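Local coordinates for protein pyrrolidone-carboxylate peptidase (Pyrococcus furiosus, PDB 1X10) that removes N-terminal pyroglutamyl (5-oxoproline) groups from peptides, generally when the second residue is not proline, as a homotetrameric thiol peptidase of the C15 family, at residues P71-I76 against Y132-A137; I78-V83 against A110-L115. The protein carries 3 engineered substitutions. All blocks are in the same frame, centred on the assembly; numbering follows the deposited sequence.

Read from the N terminus, the chain leaves strand 63-69, runs through the loop 71-76 and enters strand 76-83, whose later part, 78-83, belongs to contact 2. A 26-residue excursion without helix or strand follows before 110-115 returns antiparallel to 78-83, so contact 2 closes the inner loop. Helix 117-126 then leads to strand 131-134, and 132-137 meets 71-76; contact 1 therefore closes an outer loop that encloses the first without crossing it. Strands 76-83 and 131-134 are parallel neighbours in one sheet. The two contacts join directly at the active-site residue E79: R73 NH2 forms a salt bridge to E79 OE1 at 2.6 Å, and S134 OG is probably hydrogen-bonded to E79 OE2.

Contact 1 of 2, residues P71-I76 against Y132-A137; sequences PGRSAI and YISNSA
R73 reaches over to Y132 and S134, its side chain running at about a right angle to the tyrosine. CB stays 4.0 Å from Y132 OH, whereas CG makes the closest approach to that hydroxyl at 3.3 Å. Bends at chi2 and chi3 carry CD and NE past the oxygen, with R73 NE 3.6 Å from Y132 OH and the guanidinium plane tilted 39° from the ring. At the tip, NH1 has S136 O at the edge of the group, near its plane, but at 3.7 Å; NH2 comes to 3.1 Å from S134 OG, and its strongest partner is E79, through a salt bridge to the active-site carboxylate. S134 OG is itself hydrogen-bonded to E79 OE2, so R73 and S134 converge on one carboxylate. R73 also packs on active-site H166, placing the loop 71-76 beside the catalytic centre. Here strand 131-134 runs parallel to strand 76-83 in the central sheet, and Y132 N donates to I76 O at 2.9 Å. With Y132 CG lying between the backbone N and the carbonyl carbon (chi1 66°), the ring is directed back to the loop, where CD2 touches A75 CB at 4.1 Å. A water bonded to Y132 OH at 3.0 Å accepts from S74 N, tying the ring's far end to the loop backbone. S74 OG bonds to V183 O of the second subunit, on whose I178 Y132 packs.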
ATOM      1  N   PRO A  71       3.063 -13.428   0.101  1.00 12.39           N
ATOM      2  CA  PRO A  71       1.844 -12.691  -0.244  1.00 12.30           C
ATOM      3  C   PRO A  71       2.000 -11.187  -0.036  1.00 12.50           C
ATOM      4  O   PRO A  71       2.416 -10.747   1.032  1.00 12.57           O
ATOM      5  CB  PRO A  71       0.802 -13.290   0.700  1.00 12.73           C
ATOM      6  CG  PRO A  71       1.281 -14.701   0.878  1.00 12.80           C
ATOM      7  CD  PRO A  71       2.770 -14.510   1.059  1.00 11.96           C
ATOM      8  N   GLY A  72       1.676 -10.403  -1.059  1.00 12.48           N
ATOM      9  CA  GLY A  72       1.768  -8.959  -0.917  1.00 13.20           C
ATOM     10  C   GLY A  72       3.017  -8.319  -1.495  1.00 13.69           C
ATOM     11  O   GLY A  72       2.993  -7.144  -1.871  1.00 12.84           O
ATOM     12  N   ARG A  73       4.118  -9.062  -1.563  1.00 13.16           N
ATOM     13  CA  ARG A  73       5.326  -8.478  -2.125  1.00 13.50           C
ATOM     14  C   ARG A  73       5.196  -8.338  -3.637  1.00 12.55           C
ATOM     15  O   ARG A  73       4.619  -9.193  -4.312  1.00 12.90           O
ATOM     16  CB  ARG A  73       6.552  -9.283  -1.684  1.00 15.35           C
ATOM     17  CG  ARG A  73       7.030  -8.759  -0.329  1.00 17.60           C
ATOM     18  CD  ARG A  73       7.377  -9.805   0.705  1.00 19.32           C
ATOM     19  NE  ARG A  73       8.758 -10.242   0.608  1.00 20.68           N
ATOM     20  CZ  ARG A  73       9.555 -10.477   1.652  1.00 20.44           C
ATOM     21  NH1 ARG A  73       9.123 -10.313   2.896  1.00 20.83           N
ATOM     22  NH2 ARG A  73      10.789 -10.889   1.444  1.00 18.54           N
ATOM     23  N   SER A  74       5.715  -7.231  -4.153  1.00 12.56           N
ATOM     24  CA  SER A  74       5.608  -6.885  -5.571  1.00 11.97           C
ATOM     25  C   SER A  74       6.735  -7.299  -6.494  1.00 12.15           C
ATOM     26  O   SER A  74       6.621  -7.147  -7.714  1.00 12.28           O
ATOM     27  CB  SER A  74       5.432  -5.376  -5.701  1.00 12.39           C
ATOM     28  OG  SER A  74       6.590  -4.717  -5.217  1.00 13.34           O
ATOM     29  N   ALA A  75       7.828  -7.798  -5.930  1.00 11.54           N
ATOM     30  CA  ALA A  75       8.958  -8.204  -6.742  1.00 10.74           C
ATOM     31  C   ALA A  75       9.695  -9.347  -6.070  1.00 10.81           C
ATOM     32  O   ALA A  75       9.398  -9.704  -4.926  1.00 10.43           O
ATOM     33  CB  ALA A  75       9.900  -7.023  -6.940  1.00 10.63           C
ATOM     34  N   ILE A  76      10.648  -9.927  -6.793  1.00  9.99           N
ATOM     35  CA  ILE A  76      11.453 -11.014  -6.248  1.00  9.82           C
ATOM     36  C   ILE A  76      12.248 -10.430  -5.087  1.00  9.90           C
ATOM     37  O   ILE A  76      12.791  -9.326  -5.191  1.00 10.56           O
ATOM     38  CB  ILE A  76      12.458 -11.557  -7.291  1.00  9.80           C
ATOM     39  CG1 ILE A  76      11.712 -12.191  -8.473  1.00  9.74           C
ATOM     40  CG2 ILE A  76      13.405 -12.565  -6.629  1.00  9.40           C
ATOM     41  CD1 ILE A  76      10.862 -13.410  -8.107  1.00  9.48           C
ATOM     42  N   TYR A 132      14.795  -7.183  -5.056  1.00 12.68           N
ATOM     43  CA  TYR A 132      15.427  -6.379  -4.023  1.00 12.91           C
ATOM     44  C   TYR A 132      15.844  -7.284  -2.866  1.00 12.92           C
ATOM     45  O   TYR A 132      15.452  -8.459  -2.808  1.00 12.51           O
ATOM     46  CB  TYR A 132      14.468  -5.286  -3.541  1.00 12.86           C
ATOM     47  CG  TYR A 132      13.240  -5.796  -2.829  1.00 13.50           C
ATOM     48  CD1 TYR A 132      13.205  -5.885  -1.439  1.00 13.52           C
ATOM     49  CD2 TYR A 132      12.106  -6.182  -3.545  1.00 13.37           C
ATOM     50  CE1 TYR A 132      12.071  -6.343  -0.776  1.00 13.56           C
ATOM     51  CE2 TYR A 132      10.969  -6.640  -2.894  1.00 13.72           C
ATOM     52  CZ  TYR A 132      10.960  -6.717  -1.507  1.00 13.86           C
ATOM     53  OH  TYR A 132       9.838  -7.162  -0.855  1.00 15.08           O
ATOM     54  N   ILE A 133      16.656  -6.745  -1.964  1.00 12.17           N
ATOM     55  CA  ILE A 133      17.121  -7.505  -0.815  1.00 12.30           C
ATOM     56  C   ILE A 133      16.168  -7.260   0.350  1.00 11.99           C
ATOM     57  O   ILE A 133      15.916  -6.117   0.726  1.00 11.36           O
ATOM     58  CB  ILE A 133      18.561  -7.084  -0.385  1.00 13.40           C
ATOM     59  CG1 ILE A 133      19.625  -7.695  -1.314  1.00 14.68           C
ATOM     60  CG2 ILE A 133      18.865  -7.633   1.013  1.00 13.09           C
ATOM     61  CD1 ILE A 133      19.281  -7.713  -2.765  1.00 17.02           C
ATOM     62  N   SER A 134      15.633  -8.342   0.907  1.00 11.60           N
ATOM     63  CA  SER A 134      14.726  -8.255   2.046  1.00 11.13           C
ATOM     64  C   SER A 134      15.536  -8.471   3.320  1.00 11.42           C
ATOM     65  O   SER A 134      16.436  -9.316   3.356  1.00 10.05           O
ATOM     66  CB  SER A 134      13.631  -9.322   1.941  1.00 11.43           C
ATOM     67  OG  SER A 134      12.925  -9.446   3.161  1.00 10.68           O
ATOM     68  N   ASN A 135      15.212  -7.708   4.365  1.00 10.59           N
ATOM     69  CA  ASN A 135      15.929  -7.820   5.628  1.00 11.11           C
ATOM     70  C   ASN A 135      15.183  -8.609   6.699  1.00 10.95           C
ATOM     71  O   ASN A 135      15.594  -8.657   7.862  1.00 10.85           O
ATOM     72  CB  ASN A 135      16.307  -6.426   6.116  1.00 10.51           C
ATOM     73  CG  ASN A 135      17.297  -5.758   5.187  1.00 11.39           C
ATOM     74  OD1 ASN A 135      17.164  -4.578   4.856  1.00 13.51           O
ATOM     75  ND2 ASN A 135      18.297  -6.517   4.757  1.00 10.13           N
ATOM     76  N   SER A 136      14.076  -9.220   6.295  1.00 10.07           N
ATOM     77  CA  SER A 136      13.299 -10.073   7.185  1.00  9.98           C
ATOM     78  C   SER A 136      12.492 -11.053   6.350  1.00  9.77           C
ATOM     79  O   SER A 136      11.692 -10.649   5.502  1.00  8.61           O
ATOM     80  CB  SER A 136      12.342  -9.269   8.061  1.00 10.52           C
ATOM     81  OG  SER A 136      11.543 -10.160   8.830  1.00  9.75           O
ATOM     82  N   ALA A 137      12.706 -12.342   6.586  1.00  9.78           N
ATOM     83  CA  ALA A 137      11.981 -13.377   5.854  1.00  9.91           C
ATOM     84  C   ALA A 137      10.745 -13.777   6.653  1.00 10.41           C
ATOM     85  O   ALA A 137      10.122 -14.814   6.394  1.00 10.62           O
ATOM     86  CB  ALA A 137      12.883 -14.590   5.640  1.00 10.31           C
TER
HETATM   87  O   HOH W   1       7.564  -5.696  -2.101  1.00 15.43           O

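Contact 2 of 2, residues I78-V83 against A110-L115; sequences IERIAV and AYFSTL
I81 and A110 press together unusually closely, I81 CD1 lying 3.4 Å from A110 CB, tighter than ordinary van der Waals contact. I81 CG1 stands anti to the backbone N (chi1 -172°), which aims the branch along the sheet toward that methyl. Beside it, F112 turns the edge of its ring to R80 O, with CD2 3.6 Å away. The backbone sets these positions: A82 and Y111 form an antiparallel hydrogen-bonded pair, flanked by the non-hydrogen-bonded pairs I81-F112 and V83-A110. A82 N donates to Y111 O at 2.9 Å and 175°, and Y111 N returns a bond to A82 O. Beyond this antiparallel pairing, S113 N reaches R80 O at 2.9 Å from above the carbonyl plane. S113 OG accepts from L115 N at 3.2 Å, an ST turn, and meets a water that donates to E79 O at 2.6 Å. Replacing S113 with an alanine removes the hydroxyl, which would probably leave L115 N without its acceptor, the water with E79 O alone of the two, and S162 O without this partner. E79 sends its carboxylate away from this pairing, to R73, S134 and the active-site H166. The face bearing I81, V83 and F112 packs on the third subunit, and R80 separately forms salt bridges to D100 and D87 of that chain. On the other face, A82 and Y111 lie on helix 141-156; past the end of strand 110-112, S113 and T114 bond to S162 of strand 161-167, while I78 packs against helix 117-126.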
ATOM      1  N   ILE A  78      15.288 -11.276  -2.156  1.00  9.75           N
ATOM      2  CA  ILE A  78      16.365 -12.152  -1.709  1.00  9.87           C
ATOM      3  C   ILE A  78      16.622 -11.839  -0.238  1.00  9.87           C
ATOM      4  O   ILE A  78      16.963 -10.708   0.113  1.00  9.23           O
ATOM      5  CB  ILE A  78      17.629 -11.896  -2.544  1.00 10.75           C
ATOM      6  CG1 ILE A  78      17.282 -12.023  -4.036  1.00 11.62           C
ATOM      7  CG2 ILE A  78      18.716 -12.894  -2.165  1.00 11.62           C
ATOM      8  CD1 ILE A  78      18.272 -11.330  -4.977  1.00 12.87           C
ATOM      9  N   GLU A  79      16.438 -12.845   0.614  1.00  9.16           N
ATOM     10  CA  GLU A  79      16.601 -12.682   2.055  1.00  9.49           C
ATOM     11  C   GLU A  79      18.049 -12.538   2.512  1.00  9.84           C
ATOM     12  O   GLU A  79      18.912 -13.361   2.210  1.00  9.15           O
ATOM     13  CB  GLU A  79      15.932 -13.852   2.787  1.00  9.85           C
ATOM     14  CG  GLU A  79      14.453 -14.036   2.444  1.00  9.28           C
ATOM     15  CD  GLU A  79      13.601 -12.829   2.823  1.00 10.23           C
ATOM     16  OE1 GLU A  79      12.447 -12.734   2.338  1.00 10.43           O
ATOM     17  OE2 GLU A  79      14.074 -11.979   3.609  1.00  9.28           O
ATOM     18  N   ARG A  80      18.297 -11.474   3.259  1.00 10.37           N
ATOM     19  CA  ARG A  80      19.627 -11.188   3.769  1.00 11.60           C
ATOM     20  C   ARG A  80      19.938 -11.932   5.058  1.00 10.75           C
ATOM     21  O   ARG A  80      21.078 -12.347   5.287  1.00  9.94           O
ATOM     22  CB  ARG A  80      19.757  -9.687   4.025  1.00 12.76           C
ATOM     23  CG  ARG A  80      21.113  -9.235   4.541  1.00 15.96           C
ATOM     24  CD  ARG A  80      21.142  -7.714   4.659  1.00 18.34           C
ATOM     25  NE  ARG A  80      22.244  -7.154   3.886  1.00 22.52           N
ATOM     26  CZ  ARG A  80      22.124  -6.159   3.018  1.00 21.92           C
ATOM     27  NH1 ARG A  80      20.945  -5.599   2.800  1.00 23.33           N
ATOM     28  NH2 ARG A  80      23.190  -5.728   2.368  1.00 25.28           N
ATOM     29  N   ILE A  81      18.917 -12.129   5.883  1.00 10.76           N
ATOM     30  CA  ILE A  81      19.134 -12.751   7.182  1.00 10.83           C
ATOM     31  C   ILE A  81      18.040 -13.693   7.695  1.00  9.88           C
ATOM     32  O   ILE A  81      16.843 -13.477   7.467  1.00  9.43           O
ATOM     33  CB  ILE A  81      19.358 -11.630   8.221  1.00 12.16           C
ATOM     34  CG1 ILE A  81      19.779 -12.204   9.574  1.00 12.61           C
ATOM     35  CG2 ILE A  81      18.082 -10.818   8.372  1.00 12.14           C
ATOM     36  CD1 ILE A  81      20.081 -11.116  10.601  1.00 13.12           C
ATOM     37  N   ALA A  82      18.479 -14.739   8.389  1.00  9.81           N
ATOM     38  CA  ALA A  82      17.594 -15.729   9.000  1.00  9.98           C
ATOM     39  C   ALA A  82      17.694 -15.511  10.513  1.00 10.68           C
ATOM     40  O   ALA A  82      18.792 -15.405  11.058  1.00 10.10           O
ATOM     41  CB  ALA A  82      18.048 -17.148   8.641  1.00  9.99           C
ATOM     42  N   VAL A  83      16.550 -15.455  11.185  1.00 11.38           N
ATOM     43  CA  VAL A  83      16.526 -15.205  12.621  1.00 12.63           C
ATOM     44  C   VAL A  83      16.107 -16.416  13.457  1.00 12.60           C
ATOM     45  O   VAL A  83      15.177 -17.140  13.106  1.00 12.09           O
ATOM     46  CB  VAL A  83      15.594 -14.034  12.924  1.00 13.26           C
ATOM     47  CG1 VAL A  83      16.126 -12.761  12.257  1.00 13.85           C
ATOM     48  CG2 VAL A  83      14.231 -14.335  12.386  1.00 14.92           C
ATOM     49  N   ALA A 110      21.113 -15.058  14.800  1.00 11.99           N
ATOM     50  CA  ALA A 110      20.858 -14.962  13.367  1.00 12.14           C
ATOM     51  C   ALA A 110      22.043 -15.395  12.515  1.00 11.83           C
ATOM     52  O   ALA A 110      23.172 -15.480  12.997  1.00 11.53           O
ATOM     53  CB  ALA A 110      20.466 -13.532  13.003  1.00 12.22           C
ATOM     54  N   TYR A 111      21.754 -15.680  11.246  1.00 11.22           N
ATOM     55  CA  TYR A 111      22.760 -16.063  10.260  1.00 11.65           C
ATOM     56  C   TYR A 111      22.507 -15.253   8.997  1.00 11.26           C
ATOM     57  O   TYR A 111      21.361 -15.116   8.557  1.00 10.92           O
ATOM     58  CB  TYR A 111      22.655 -17.543   9.865  1.00 12.04           C
ATOM     59  CG  TYR A 111      23.164 -18.543  10.873  1.00 12.74           C
ATOM     60  CD1 TYR A 111      22.276 -19.327  11.611  1.00 13.08           C
ATOM     61  CD2 TYR A 111      24.532 -18.739  11.060  1.00 13.06           C
ATOM     62  CE1 TYR A 111      22.734 -20.288  12.504  1.00 13.53           C
ATOM     63  CE2 TYR A 111      25.006 -19.698  11.955  1.00 13.87           C
ATOM     64  CZ  TYR A 111      24.094 -20.469  12.669  1.00 13.97           C
ATOM     65  OH  TYR A 111      24.538 -21.430  13.536  1.00 13.88           O
ATOM     66  N   PHE A 112      23.571 -14.724   8.407  1.00 11.67           N
ATOM     67  CA  PHE A 112      23.441 -13.992   7.153  1.00 11.51           C
ATOM     68  C   PHE A 112      23.406 -15.042   6.047  1.00 11.50           C
ATOM     69  O   PHE A 112      24.048 -16.092   6.168  1.00 11.61           O
ATOM     70  CB  PHE A 112      24.658 -13.096   6.914  1.00 12.34           C
ATOM     71  CG  PHE A 112      24.630 -11.808   7.673  1.00 13.19           C
ATOM     72  CD1 PHE A 112      25.752 -11.382   8.377  1.00 13.77           C
ATOM     73  CD2 PHE A 112      23.498 -10.997   7.655  1.00 13.71           C
ATOM     74  CE1 PHE A 112      25.753 -10.165   9.055  1.00 13.85           C
ATOM     75  CE2 PHE A 112      23.488  -9.772   8.332  1.00 14.06           C
ATOM     76  CZ  PHE A 112      24.620  -9.359   9.032  1.00 13.53           C
ATOM     77  N   SER A 113      22.659 -14.769   4.982  1.00 10.96           N
ATOM     78  CA  SER A 113      22.599 -15.686   3.847  1.00 11.45           C
ATOM     79  C   SER A 113      24.003 -15.751   3.272  1.00 11.14           C
ATOM     80  O   SER A 113      24.726 -14.754   3.296  1.00 11.06           O
ATOM     81  CB  SER A 113      21.642 -15.153   2.773  1.00 11.37           C
ATOM     82  OG  SER A 113      21.749 -15.904   1.571  1.00 12.40           O
ATOM     83  N   THR A 114      24.402 -16.914   2.771  1.00 10.65           N
ATOM     84  CA  THR A 114      25.725 -17.040   2.191  1.00 10.88           C
ATOM     85  C   THR A 114      25.656 -17.091   0.664  1.00 11.29           C
ATOM     86  O   THR A 114      26.627 -17.430  -0.004  1.00 10.75           O
ATOM     87  CB  THR A 114      26.478 -18.278   2.743  1.00 11.38           C
ATOM     88  OG1 THR A 114      25.617 -19.416   2.729  1.00 10.08           O
ATOM     89  CG2 THR A 114      26.950 -18.012   4.168  1.00 12.07           C
ATOM     90  N   LEU A 115      24.488 -16.768   0.118  1.00 11.07           N
ATOM     91  CA  LEU A 115      24.338 -16.710  -1.327  1.00 11.54           C
ATOM     92  C   LEU A 115      24.891 -15.338  -1.694  1.00 12.04           C
ATOM     93  O   LEU A 115      24.901 -14.426  -0.863  1.00 12.96           O
ATOM     94  CB  LEU A 115      22.859 -16.773  -1.733  1.00 12.03           C
ATOM     95  CG  LEU A 115      22.071 -18.060  -1.476  1.00 11.48           C
ATOM     96  CD1 LEU A 115      20.630 -17.855  -1.911  1.00 11.28           C
ATOM     97  CD2 LEU A 115      22.696 -19.214  -2.247  1.00 11.66           C
TER
HETATM   98  O   HOH W   2      19.167 -15.365   0.612  1.00  8.83           O